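Side-chain contacts in annexin (Schistosoma mansoni, PDB 4MDU), which binds acidic phospholipid membranes in a calcium-dependent manner, aggregates liposomes, and takes part in worm reproduction and host-parasite interaction: residues I11-I16 against L316-E321; E213-D218 against L249-E254; D326-Y331 against K337-A342. All blocks are in the same frame, centred on the assembly; numbering follows the deposited sequence.

Contact 1. Residues I11-I16 against L316-E321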
ATOM      1  N   ILE B  11      26.358  10.062  20.235  1.00 54.96           N
ATOM      2  CA  ILE B  11      25.652  10.061  21.513  1.00 54.94           C
ATOM      3  C   ILE B  11      24.139  10.137  21.373  1.00 51.82           C
ATOM      4  O   ILE B  11      23.405   9.578  22.196  1.00 55.39           O
ATOM      5  CB  ILE B  11      26.121  11.199  22.444  1.00 56.36           C
ATOM      6  CG1 ILE B  11      27.601  11.036  22.797  1.00 57.18           C
ATOM      7  CG2 ILE B  11      25.296  11.206  23.718  1.00 55.71           C
ATOM      8  CD1 ILE B  11      28.556  11.489  21.709  1.00 56.63           C
ATOM      9  N   THR B  12      23.670  10.820  20.335  1.00 39.57           N
ATOM     10  CA  THR B  12      22.233  10.947  20.122  1.00 45.81           C
ATOM     11  C   THR B  12      21.825  10.809  18.662  1.00 46.71           C
ATOM     12  O   THR B  12      22.660  10.810  17.759  1.00 53.28           O
ATOM     13  CB  THR B  12      21.704  12.302  20.616  1.00 46.93           C
ATOM     14  OG1 THR B  12      22.205  13.353  19.775  1.00 44.80           O
ATOM     15  CG2 THR B  12      22.122  12.554  22.051  1.00 46.39           C
ATOM     16  N   ARG B  13      20.523  10.679  18.448  1.00 42.48           N
ATOM     17  CA  ARG B  13      19.949  10.881  17.132  1.00 40.22           C
ATOM     18  C   ARG B  13      20.158  12.354  16.839  1.00 33.45           C
ATOM     19  O   ARG B  13      20.347  13.154  17.754  1.00 34.63           O
ATOM     20  CB  ARG B  13      18.456  10.564  17.147  1.00 33.89           C
ATOM     21  CG  ARG B  13      18.124   9.091  17.402  1.00 36.07           C
ATOM     22  CD  ARG B  13      18.554   8.234  16.233  1.00 26.71           C
ATOM     23  NE  ARG B  13      18.066   8.778  14.963  1.00 25.36           N
ATOM     24  CZ  ARG B  13      17.075   8.248  14.246  1.00 27.15           C
ATOM     25  NH1 ARG B  13      16.442   7.152  14.678  1.00 23.18           N
ATOM     26  NH2 ARG B  13      16.710   8.813  13.099  1.00 24.73           N
ATOM     27  N   SER B  14      20.109  12.724  15.574  1.00 36.12           N
ATOM     28  CA  SER B  14      20.425  14.094  15.204  1.00 39.91           C
ATOM     29  C   SER B  14      19.417  15.071  15.812  1.00 34.73           C
ATOM     30  O   SER B  14      18.220  14.789  15.822  1.00 26.96           O
ATOM     31  CB  SER B  14      20.445  14.231  13.685  1.00 34.28           C
ATOM     32  OG  SER B  14      19.888  15.483  13.321  1.00 48.05           O
ATOM     33  N   LEU B  15      19.894  16.225  16.287  1.00 34.12           N
ATOM     34  CA  LEU B  15      19.023  17.221  16.926  1.00 32.42           C
ATOM     35  C   LEU B  15      17.951  17.772  15.996  1.00 35.21           C
ATOM     36  O   LEU B  15      16.968  18.375  16.438  1.00 36.06           O
ATOM     37  CB  LEU B  15      19.830  18.383  17.499  1.00 39.16           C
ATOM     38  CG  LEU B  15      19.707  18.546  19.009  1.00 42.68           C
ATOM     39  CD1 LEU B  15      20.400  17.368  19.685  1.00 40.21           C
ATOM     40  CD2 LEU B  15      20.325  19.865  19.447  1.00 51.13           C
ATOM     41  N   ILE B  16      18.138  17.569  14.701  1.00 29.87           N
ATOM     42  CA  ILE B  16      17.152  18.036  13.751  1.00 28.31           C
ATOM     43  C   ILE B  16      15.759  17.411  13.996  1.00 30.16           C
ATOM     44  O   ILE B  16      14.741  17.999  13.621  1.00 30.64           O
ATOM     45  CB  ILE B  16      17.618  17.775  12.321  1.00 29.00           C
ATOM     46  CG1 ILE B  16      16.898  18.716  11.360  1.00 29.46           C
ATOM     47  CG2 ILE B  16      17.403  16.314  11.957  1.00 31.83           C
ATOM     48  CD1 ILE B  16      17.729  19.084  10.158  1.00 33.60           C
ATOM     49  N   LEU B 316       9.132   1.521  18.344  1.00 21.82           N
ATOM     50  CA  LEU B 316       9.289   1.736  19.783  1.00 22.70           C
ATOM     51  C   LEU B 316      10.750   1.984  20.184  1.00 25.77           C
ATOM     52  O   LEU B 316      11.065   2.946  20.890  1.00 26.16           O
ATOM     53  CB  LEU B 316       8.728   0.531  20.539  1.00 31.70           C
ATOM     54  CG  LEU B 316       7.304   0.694  21.090  1.00 40.04           C
ATOM     55  CD1 LEU B 316       6.550   1.831  20.390  1.00 31.03           C
ATOM     56  CD2 LEU B 316       6.534  -0.619  21.039  1.00 34.69           C
ATOM     57  N   ILE B 317      11.634   1.093  19.754  1.00 24.92           N
ATOM     58  CA  ILE B 317      13.058   1.227  20.034  1.00 30.21           C
ATOM     59  C   ILE B 317      13.578   2.593  19.580  1.00 29.11           C
ATOM     60  O   ILE B 317      14.202   3.325  20.355  1.00 19.67           O
ATOM     61  CB  ILE B 317      13.856   0.095  19.334  1.00 28.98           C
ATOM     62  CG1 ILE B 317      13.462  -1.258  19.961  1.00 24.76           C
ATOM     63  CG2 ILE B 317      15.370   0.343  19.402  1.00 23.18           C
ATOM     64  CD1 ILE B 317      13.961  -2.457  19.204  1.00 20.16           C
ATOM     65  N   THR B 318      13.280   2.952  18.339  1.00 27.50           N
ATOM     66  CA  THR B 318      13.828   4.178  17.767  1.00 34.17           C
ATOM     67  C   THR B 318      13.180   5.441  18.352  1.00 32.55           C
ATOM     68  O   THR B 318      13.886   6.391  18.716  1.00 26.02           O
ATOM     69  CB  THR B 318      13.767   4.194  16.209  1.00 26.16           C
ATOM     70  OG1 THR B 318      12.438   3.874  15.770  1.00 28.02           O
ATOM     71  CG2 THR B 318      14.722   3.167  15.637  1.00 23.76           C
ATOM     72  N   ARG B 319      11.853   5.457  18.449  1.00 22.84           N
ATOM     73  CA  ARG B 319      11.165   6.670  18.903  1.00 25.51           C
ATOM     74  C   ARG B 319      11.385   6.937  20.381  1.00 27.70           C
ATOM     75  O   ARG B 319      11.217   8.058  20.863  1.00 30.76           O
ATOM     76  CB  ARG B 319       9.678   6.593  18.599  1.00 21.47           C
ATOM     77  CG  ARG B 319       9.410   6.717  17.125  1.00 33.67           C
ATOM     78  CD  ARG B 319       9.877   8.104  16.692  1.00 44.30           C
ATOM     79  NE  ARG B 319      10.779   7.988  15.582  1.00 43.16           N
ATOM     80  CZ  ARG B 319      11.318   9.001  14.920  1.00 35.37           C
ATOM     81  NH1 ARG B 319      11.078  10.271  15.246  1.00 28.68           N
ATOM     82  NH2 ARG B 319      12.106   8.715  13.910  1.00 37.13           N
ATOM     83  N   SER B 320      11.784   5.893  21.091  1.00 24.08           N
ATOM     84  CA  SER B 320      11.894   5.966  22.536  1.00 27.09           C
ATOM     85  C   SER B 320      12.827   7.086  22.977  1.00 24.46           C
ATOM     86  O   SER B 320      12.567   7.765  23.969  1.00 25.61           O
ATOM     87  CB  SER B 320      12.353   4.620  23.106  1.00 30.86           C
ATOM     88  OG  SER B 320      13.652   4.284  22.670  1.00 26.89           O
ATOM     89  N   GLU B 321      13.921   7.273  22.247  1.00 28.56           N
ATOM     90  CA  GLU B 321      14.881   8.284  22.642  1.00 32.99           C
ATOM     91  C   GLU B 321      14.664   9.589  21.885  1.00 32.39           C
ATOM     92  O   GLU B 321      15.467  10.501  22.000  1.00 31.30           O
ATOM     93  CB  GLU B 321      16.339   7.784  22.539  1.00 33.55           C
ATOM     94  CG  GLU B 321      16.766   7.223  21.195  1.00 33.88           C
ATOM     95  CD  GLU B 321      18.194   6.667  21.227  1.00 39.98           C
ATOM     96  OE1 GLU B 321      18.377   5.504  21.658  1.00 35.25           O
ATOM     97  OE2 GLU B 321      19.136   7.399  20.836  1.00 33.14           O
TER
HETATM   98  O   HOH W   1      21.553   7.224  21.481  1.00 31.97           O
HETATM   99  O   HOH W   2      16.439   6.249  17.421  1.00 24.34           O
HETATM  100  O   HOH W   3      18.859  10.108  20.642  1.00 32.00           O

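Contact 2. Residues E213-D218 against L249-E254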
ATOM      1  N   GLU B 213      11.271  33.568   2.612  1.00 35.17           N
ATOM      2  CA  GLU B 213      11.368  33.821   1.183  1.00 37.58           C
ATOM      3  C   GLU B 213      11.467  32.504   0.395  1.00 35.65           C
ATOM      4  O   GLU B 213      10.851  32.338  -0.661  1.00 37.40           O
ATOM      5  CB  GLU B 213      12.569  34.745   0.918  1.00 40.05           C
ATOM      6  CG  GLU B 213      12.844  35.053  -0.534  1.00 42.86           C
ATOM      7  CD  GLU B 213      14.158  35.807  -0.724  1.00 56.95           C
ATOM      8  OE1 GLU B 213      14.690  36.367   0.261  1.00 51.92           O
ATOM      9  OE2 GLU B 213      14.663  35.828  -1.865  1.00 68.89           O
ATOM     10  N   LEU B 214      12.234  31.559   0.922  1.00 34.21           N
ATOM     11  CA  LEU B 214      12.323  30.228   0.321  1.00 38.00           C
ATOM     12  C   LEU B 214      10.976  29.498   0.364  1.00 36.64           C
ATOM     13  O   LEU B 214      10.584  28.836  -0.599  1.00 39.08           O
ATOM     14  CB  LEU B 214      13.397  29.398   1.035  1.00 37.48           C
ATOM     15  CG  LEU B 214      13.460  27.920   0.654  1.00 39.22           C
ATOM     16  CD1 LEU B 214      13.652  27.761  -0.858  1.00 48.63           C
ATOM     17  CD2 LEU B 214      14.587  27.235   1.424  1.00 30.15           C
ATOM     18  N   ALA B 215      10.275  29.612   1.488  1.00 27.45           N
ATOM     19  CA  ALA B 215       8.969  28.956   1.638  1.00 30.71           C
ATOM     20  C   ALA B 215       7.966  29.494   0.621  1.00 39.34           C
ATOM     21  O   ALA B 215       7.229  28.730   0.003  1.00 32.30           O
ATOM     22  CB  ALA B 215       8.443  29.134   3.046  1.00 31.22           C
ATOM     23  N   GLU B 216       7.953  30.814   0.430  1.00 44.68           N
ATOM     24  CA  GLU B 216       7.044  31.415  -0.543  1.00 48.84           C
ATOM     25  C   GLU B 216       7.332  30.892  -1.948  1.00 41.29           C
ATOM     26  O   GLU B 216       6.424  30.490  -2.679  1.00 44.25           O
ATOM     27  CB  GLU B 216       7.155  32.942  -0.537  1.00 54.99           C
ATOM     28  CG  GLU B 216       6.772  33.603   0.763  1.00 57.08           C
ATOM     29  CD  GLU B 216       6.782  35.117   0.653  1.00 60.70           C
ATOM     30  OE1 GLU B 216       7.877  35.721   0.709  1.00 56.57           O
ATOM     31  OE2 GLU B 216       5.688  35.698   0.501  1.00 67.57           O
ATOM     32  N   ALA B 217       8.604  30.913  -2.319  1.00 33.62           N
ATOM     33  CA  ALA B 217       9.023  30.409  -3.618  1.00 36.12           C
ATOM     34  C   ALA B 217       8.711  28.919  -3.751  1.00 42.73           C
ATOM     35  O   ALA B 217       8.269  28.452  -4.806  1.00 46.50           O
ATOM     36  CB  ALA B 217      10.505  30.661  -3.821  1.00 37.72           C
ATOM     37  N   ASP B 218       8.940  28.163  -2.687  1.00 41.33           N
ATOM     38  CA  ASP B 218       8.598  26.752  -2.740  1.00 39.08           C
ATOM     39  C   ASP B 218       7.099  26.609  -2.881  1.00 39.75           C
ATOM     40  O   ASP B 218       6.627  25.834  -3.702  1.00 37.65           O
ATOM     41  CB  ASP B 218       9.114  25.991  -1.526  1.00 31.52           C
ATOM     42  CG  ASP B 218      10.589  25.687  -1.633  1.00 31.13           C
ATOM     43  OD1 ASP B 218      11.108  25.668  -2.769  1.00 30.10           O
ATOM     44  OD2 ASP B 218      11.226  25.477  -0.583  1.00 34.43           O
ATOM     45  N   LEU B 249       9.559  23.008   6.185  1.00 24.42           N
ATOM     46  CA  LEU B 249       8.366  22.400   5.588  1.00 25.33           C
ATOM     47  C   LEU B 249       7.118  22.912   6.272  1.00 27.76           C
ATOM     48  O   LEU B 249       6.106  23.208   5.636  1.00 30.07           O
ATOM     49  CB  LEU B 249       8.395  20.882   5.725  1.00 30.44           C
ATOM     50  CG  LEU B 249       8.723  20.126   4.458  1.00 35.39           C
ATOM     51  CD1 LEU B 249       8.636  18.635   4.705  1.00 27.33           C
ATOM     52  CD2 LEU B 249       7.771  20.562   3.375  1.00 36.07           C
ATOM     53  N   TYR B 250       7.194  22.997   7.589  1.00 33.49           N
ATOM     54  CA  TYR B 250       6.085  23.521   8.346  1.00 29.64           C
ATOM     55  C   TYR B 250       5.748  24.935   7.881  1.00 32.07           C
ATOM     56  O   TYR B 250       4.617  25.218   7.465  1.00 30.17           O
ATOM     57  CB  TYR B 250       6.400  23.519   9.828  1.00 31.30           C
ATOM     58  CG  TYR B 250       5.241  24.052  10.607  1.00 43.03           C
ATOM     59  CD1 TYR B 250       4.089  23.293  10.768  1.00 48.21           C
ATOM     60  CD2 TYR B 250       5.270  25.322  11.146  1.00 43.48           C
ATOM     61  CE1 TYR B 250       3.002  23.776  11.473  1.00 53.18           C
ATOM     62  CE2 TYR B 250       4.187  25.818  11.853  1.00 54.63           C
ATOM     63  CZ  TYR B 250       3.056  25.039  12.014  1.00 58.06           C
ATOM     64  OH  TYR B 250       1.976  25.528  12.718  1.00 63.48           O
ATOM     65  N   LEU B 251       6.731  25.823   7.941  1.00 30.33           N
ATOM     66  CA  LEU B 251       6.533  27.168   7.410  1.00 29.21           C
ATOM     67  C   LEU B 251       5.932  27.112   6.009  1.00 32.95           C
ATOM     68  O   LEU B 251       4.995  27.850   5.702  1.00 34.79           O
ATOM     69  CB  LEU B 251       7.839  27.947   7.379  1.00 32.26           C
ATOM     70  CG  LEU B 251       7.723  29.356   6.794  1.00 37.68           C
ATOM     71  CD1 LEU B 251       6.777  30.206   7.651  1.00 38.96           C
ATOM     72  CD2 LEU B 251       9.111  30.005   6.669  1.00 35.89           C
ATOM     73  N   THR B 252       6.454  26.217   5.171  1.00 30.71           N
ATOM     74  CA  THR B 252       6.000  26.115   3.787  1.00 32.21           C
ATOM     75  C   THR B 252       4.544  25.714   3.757  1.00 37.45           C
ATOM     76  O   THR B 252       3.750  26.191   2.934  1.00 39.10           O
ATOM     77  CB  THR B 252       6.840  25.092   2.973  1.00 33.86           C
ATOM     78  OG1 THR B 252       8.213  25.481   3.009  1.00 35.98           O
ATOM     79  CG2 THR B 252       6.405  25.067   1.529  1.00 28.76           C
ATOM     80  N   SER B 253       4.187  24.836   4.676  1.00 36.64           N
ATOM     81  CA  SER B 253       2.815  24.404   4.757  1.00 37.44           C
ATOM     82  C   SER B 253       1.909  25.590   5.108  1.00 27.89           C
ATOM     83  O   SER B 253       0.891  25.795   4.460  1.00 34.25           O
ATOM     84  CB  SER B 253       2.665  23.265   5.768  1.00 31.78           C
ATOM     85  OG  SER B 253       1.317  22.864   5.844  1.00 41.82           O
ATOM     86  N   GLU B 254       2.285  26.370   6.117  1.00 26.84           N
ATOM     87  CA  GLU B 254       1.467  27.521   6.527  1.00 36.52           C
ATOM     88  C   GLU B 254       1.290  28.511   5.385  1.00 43.00           C
ATOM     89  O   GLU B 254       0.168  28.930   5.065  1.00 45.49           O
ATOM     90  CB  GLU B 254       2.076  28.244   7.727  1.00 35.61           C
ATOM     91  CG  GLU B 254       2.237  27.384   8.978  1.00 45.64           C
ATOM     92  CD  GLU B 254       0.921  27.121   9.692  1.00 65.34           C
ATOM     93  OE1 GLU B 254       0.532  27.939  10.559  1.00 70.65           O
ATOM     94  OE2 GLU B 254       0.278  26.092   9.392  1.00 72.11           O
TER
HETATM   95  O   HOH W   4      10.456  26.055   1.851  1.00 30.72           O

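Contact 3. Residues D326-Y331 against K337-A342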
ATOM      1  N   ASP B 326       5.336  11.869  23.174  1.00 27.59           N
ATOM      2  CA  ASP B 326       4.397  12.691  22.435  1.00 26.12           C
ATOM      3  C   ASP B 326       3.561  11.830  21.514  1.00 26.89           C
ATOM      4  O   ASP B 326       2.388  12.116  21.265  1.00 28.59           O
ATOM      5  CB  ASP B 326       5.128  13.789  21.650  1.00 33.42           C
ATOM      6  CG  ASP B 326       5.713  14.847  22.563  1.00 35.43           C
ATOM      7  OD1 ASP B 326       6.887  15.227  22.384  1.00 41.89           O
ATOM      8  OD2 ASP B 326       4.999  15.282  23.488  1.00 38.49           O
ATOM      9  N   ILE B 327       4.176  10.770  21.007  1.00 27.38           N
ATOM     10  CA  ILE B 327       3.474   9.824  20.160  1.00 25.09           C
ATOM     11  C   ILE B 327       2.442   9.043  20.982  1.00 24.88           C
ATOM     12  O   ILE B 327       1.363   8.708  20.493  1.00 22.45           O
ATOM     13  CB  ILE B 327       4.476   8.844  19.513  1.00 30.75           C
ATOM     14  CG1 ILE B 327       5.364   9.581  18.499  1.00 27.53           C
ATOM     15  CG2 ILE B 327       3.758   7.655  18.880  1.00 25.16           C
ATOM     16  CD1 ILE B 327       6.651   8.840  18.165  1.00 27.47           C
ATOM     17  N   MET B 328       2.783   8.747  22.230  1.00 26.54           N
ATOM     18  CA  MET B 328       1.853   8.051  23.116  1.00 29.74           C
ATOM     19  C   MET B 328       0.606   8.903  23.388  1.00 28.19           C
ATOM     20  O   MET B 328      -0.517   8.405  23.311  1.00 31.93           O
ATOM     21  CB  MET B 328       2.545   7.646  24.418  1.00 18.53           C
ATOM     22  CG  MET B 328       3.437   6.412  24.260  1.00 23.60           C
ATOM     23  SD  MET B 328       4.615   6.211  25.612  1.00 36.78           S
ATOM     24  CE  MET B 328       3.545   6.258  27.037  1.00 63.64           C
ATOM     25  N   ASP B 329       0.799  10.187  23.669  1.00 27.29           N
ATOM     26  CA  ASP B 329      -0.349  11.071  23.892  1.00 35.94           C
ATOM     27  C   ASP B 329      -1.253  11.105  22.671  1.00 39.47           C
ATOM     28  O   ASP B 329      -2.470  10.939  22.785  1.00 39.16           O
ATOM     29  CB  ASP B 329       0.102  12.477  24.244  1.00 37.01           C
ATOM     30  CG  ASP B 329       0.855  12.528  25.556  1.00 39.02           C
ATOM     31  OD1 ASP B 329       0.872  11.515  26.279  1.00 41.03           O
ATOM     32  OD2 ASP B 329       1.434  13.585  25.866  1.00 49.21           O
ATOM     33  N   ALA B 330      -0.653  11.304  21.499  1.00 39.16           N
ATOM     34  CA  ALA B 330      -1.412  11.317  20.253  1.00 29.77           C
ATOM     35  C   ALA B 330      -2.148   9.993  20.050  1.00 25.89           C
ATOM     36  O   ALA B 330      -3.302   9.969  19.633  1.00 30.18           O
ATOM     37  CB  ALA B 330      -0.505  11.603  19.075  1.00 29.71           C
ATOM     38  N   TYR B 331      -1.475   8.889  20.342  1.00 24.80           N
ATOM     39  CA  TYR B 331      -2.102   7.605  20.151  1.00 26.84           C
ATOM     40  C   TYR B 331      -3.430   7.484  20.921  1.00 31.19           C
ATOM     41  O   TYR B 331      -4.439   7.054  20.372  1.00 30.89           O
ATOM     42  CB  TYR B 331      -1.170   6.467  20.538  1.00 19.66           C
ATOM     43  CG  TYR B 331      -1.747   5.148  20.108  1.00 22.41           C
ATOM     44  CD1 TYR B 331      -2.763   4.541  20.848  1.00 25.29           C
ATOM     45  CD2 TYR B 331      -1.301   4.514  18.956  1.00 25.65           C
ATOM     46  CE1 TYR B 331      -3.309   3.332  20.455  1.00 24.29           C
ATOM     47  CE2 TYR B 331      -1.837   3.299  18.555  1.00 29.94           C
ATOM     48  CZ  TYR B 331      -2.852   2.722  19.308  1.00 27.65           C
ATOM     49  OH  TYR B 331      -3.397   1.536  18.912  1.00 31.74           O
ATOM     50  N   LYS B 337      -7.579   4.620  23.351  1.00 42.30           N
ATOM     51  CA  LYS B 337      -6.947   3.581  24.154  1.00 37.72           C
ATOM     52  C   LYS B 337      -5.440   3.859  24.202  1.00 38.76           C
ATOM     53  O   LYS B 337      -4.864   4.305  23.214  1.00 34.95           O
ATOM     54  CB  LYS B 337      -7.223   2.225  23.512  1.00 35.98           C
ATOM     55  CG  LYS B 337      -6.336   1.092  23.968  1.00 41.45           C
ATOM     56  CD  LYS B 337      -6.831  -0.202  23.349  1.00 42.30           C
ATOM     57  CE  LYS B 337      -6.106  -1.419  23.890  1.00 43.68           C
ATOM     58  NZ  LYS B 337      -6.726  -2.683  23.372  1.00 36.18           N
ATOM     59  N   SER B 338      -4.812   3.632  25.353  1.00 35.43           N
ATOM     60  CA  SER B 338      -3.383   3.859  25.497  1.00 36.02           C
ATOM     61  C   SER B 338      -2.576   2.978  24.545  1.00 32.02           C
ATOM     62  O   SER B 338      -2.975   1.850  24.234  1.00 31.84           O
ATOM     63  CB  SER B 338      -2.935   3.579  26.931  1.00 37.06           C
ATOM     64  OG  SER B 338      -2.869   2.178  27.173  1.00 33.13           O
ATOM     65  N   LEU B 339      -1.435   3.498  24.095  1.00 33.26           N
ATOM     66  CA  LEU B 339      -0.504   2.720  23.287  1.00 25.00           C
ATOM     67  C   LEU B 339       0.009   1.543  24.116  1.00 21.61           C
ATOM     68  O   LEU B 339       0.150   0.417  23.617  1.00 30.31           O
ATOM     69  CB  LEU B 339       0.680   3.586  22.844  1.00 23.20           C
ATOM     70  CG  LEU B 339       1.766   2.848  22.047  1.00 24.47           C
ATOM     71  CD1 LEU B 339       1.196   2.253  20.747  1.00 20.74           C
ATOM     72  CD2 LEU B 339       2.932   3.796  21.721  1.00 23.65           C
ATOM     73  N   LEU B 340       0.315   1.825  25.379  1.00 23.33           N
ATOM     74  CA  LEU B 340       0.635   0.786  26.348  1.00 31.96           C
ATOM     75  C   LEU B 340      -0.364  -0.372  26.256  1.00 29.90           C
ATOM     76  O   LEU B 340       0.028  -1.521  26.037  1.00 28.25           O
ATOM     77  CB  LEU B 340       0.632   1.355  27.765  1.00 24.47           C
ATOM     78  CG  LEU B 340       0.999   0.318  28.831  1.00 32.35           C
ATOM     79  CD1 LEU B 340       2.434  -0.136  28.665  1.00 30.31           C
ATOM     80  CD2 LEU B 340       0.777   0.875  30.232  1.00 30.50           C
ATOM     81  N   ASN B 341      -1.656  -0.083  26.414  1.00 31.65           N
ATOM     82  CA  ASN B 341      -2.638  -1.167  26.415  1.00 31.68           C
ATOM     83  C   ASN B 341      -2.779  -1.831  25.050  1.00 29.57           C
ATOM     84  O   ASN B 341      -3.055  -3.022  24.976  1.00 28.28           O
ATOM     85  CB  ASN B 341      -4.016  -0.714  26.932  1.00 27.37           C
ATOM     86  CG  ASN B 341      -4.043  -0.508  28.439  1.00 31.63           C
ATOM     87  OD1 ASN B 341      -3.360  -1.205  29.200  1.00 34.82           O
ATOM     88  ND2 ASN B 341      -4.834   0.458  28.879  1.00 32.53           N
ATOM     89  N   ALA B 342      -2.608  -1.073  23.964  1.00 33.54           N
ATOM     90  CA  ALA B 342      -2.712  -1.686  22.634  1.00 27.18           C
ATOM     91  C   ALA B 342      -1.555  -2.661  22.455  1.00 25.33           C
ATOM     92  O   ALA B 342      -1.711  -3.748  21.899  1.00 27.69           O
ATOM     93  CB  ALA B 342      -2.696  -0.642  21.547  1.00 31.68           C
TER
HETATM   94  O   HOH W   5      -0.912   6.222  24.755  1.00 29.55           O

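Contact 1. Residues I11-I16 against L316-E321
Arg13 and Glu321 make the closest direct approach, a methylene-to-oxygen contact with Arg13 CG lying 4.0 Å from Glu321 OE2. The two side chains cross at about a right angle, their guanidinium and carboxylate planes 54° apart, and they form no salt bridge. Arg13 bends at both chi2 and chi3, which carries its guanidinium on toward helix 311-320, where Thr318 CB sits at its edge, 4.3 Å from Arg13 NH1.

Water supplies the polar links. Glu321 OE2 receives two of these molecules: one, at 2.5 Å from OE2, also donates to Ile11 O, while the other accepts from Arg13 N. A third joins Arg13 NH1 to Thr318 O. The N-terminal segment, with an ST turn at Ser14, is thereby tied to the predicted fourth annexin repeat. This fits the family pattern of an N-terminal arm laid along the helical core.

The charged ends find their direct partners beyond the two segments. Arg13 NE makes a salt bridge to Glu142, in the predicted second repeat, and Glu321 OE1 accepts from Asn68 N. Arg319 NH2 comes within 4.7 Å of Arg13 NH1, a like-charge approach probably tempered by Glu142 on Arg13 and Asp323 on Arg319.

Contact 2. Residues E213-D218 against L249-E254
Asp218 presents its flat carboxylate close to Thr252 without touching its hydroxyl: one water donates both to Asp218 OD2, at 2.6 Å, and to Thr252 OG1. Arg244 NE forms a salt bridge with the same OD2. The ring of Tyr250, by contrast, belongs to another side of helix 246-260. Glu254 CG covers one of its faces, 3.8 Å above the plane and offset toward the rim, and His22 meets Tyr250 edge-to-face.

Direct packing centres on Ala215, whose CB points into the opposing helix. It sits 3.7 Å from Thr252 OG1 and 3.8 Å from Leu251 CD2, and so lies between two consecutive residues of helix 246-260. Thr252 holds CG2 anti to its backbone N and OG1 beside that N (chi1 -58°). The methyl therefore reaches Asp218 CB at 4.2 Å, while the hydroxyl stays available to the water and bonds back to Gln248 O, one turn earlier.

Both helices belong to the predicted third annexin repeat. Their axes come within 8.6 Å at a crossing angle of -57°, and the methyl of Ala215 is small enough for that spacing, with CA of Ala215 and of Thr252 only 4.6 Å apart.

A buried acid is thus accommodated at a mostly apolar crossing by an arginine and a water, which probably favour its charged form, while the threonine hydroxyl spends its proton on its own helix.

Contact 3. Residues D326-Y331 against K337-A342
Tyr331 and Leu339 carry this contact, their side chains crossing at about a right angle. The ring swings out because CG is anti to the backbone N (chi1 -170°), and it lies against the start of helix 339-346. With CG of Leu339 anti to its own backbone N too, the second torsion sets CD1 over one face of the tyrosine. The result is a CH-pi contact, with CD1 4.0 Å from the ring centroid and 20° off the normal, displaced toward the CD2 and CE2 side of the rim.

At the edge of the ring, in its plane, stands Lys337 O, 3.2 Å from Tyr331 CD1. The hydroxyl end runs past Ala342, with OH 3.5 Å from Ala342 CB, and is anchored by a hydrogen bond with His299 ND1. Face, edge and tip are each engaged, so rotation of the ring should be well restrained.

The other branch of Leu339 serves a second neighbour. CD2 packs 3.7 Å from Met328 CG, in the extended part of a chain that bends only at chi3. Lys337 is extended throughout, and its amine leads away to a salt bridge with Asp345.

Polar backbone atoms are met as well. One water accepts from Leu339 N and donates to Met328 O, at 2.6 Å from that oxygen. Ser338 occupies the N-cap, its OG accepting from Asn341 N at 2.7 Å with an N-H...O angle of 157°.

The short connection between helices 324-335 and 339-346 is secured in this way within the five-helix unit of an annexin repeat. Tyr331 packs against Met302, a calcium ligand, and helix 339-346 leads to another, Asp346, so the contact adjoins residues that bind calcium, although this crystal form is the calcium-free one.

In the fold
Contact 1 lies nearest the middle of the chain, about 7 Å from its centre, yet is only partly buried and bridged mainly by water, its charged ends turned to other partners. Contact 2, about 25 Å out, is the buried one: a helix crossing within one repeat. Contact 3, partly buried at about 17 Å, combines aromatic packing with a capped helix start and adjoins calcium-binding residues. Segment 316-321 of contact 1 and both segments of contact 3 lie in the predicted fourth repeat, and meet where Arg319 CD packs 3.6 Å from Ile327 CD1. Contact 2, in the predicted third repeat, touches neither. Contact 1 alone joins segments whose nearest ends are 300 positions apart.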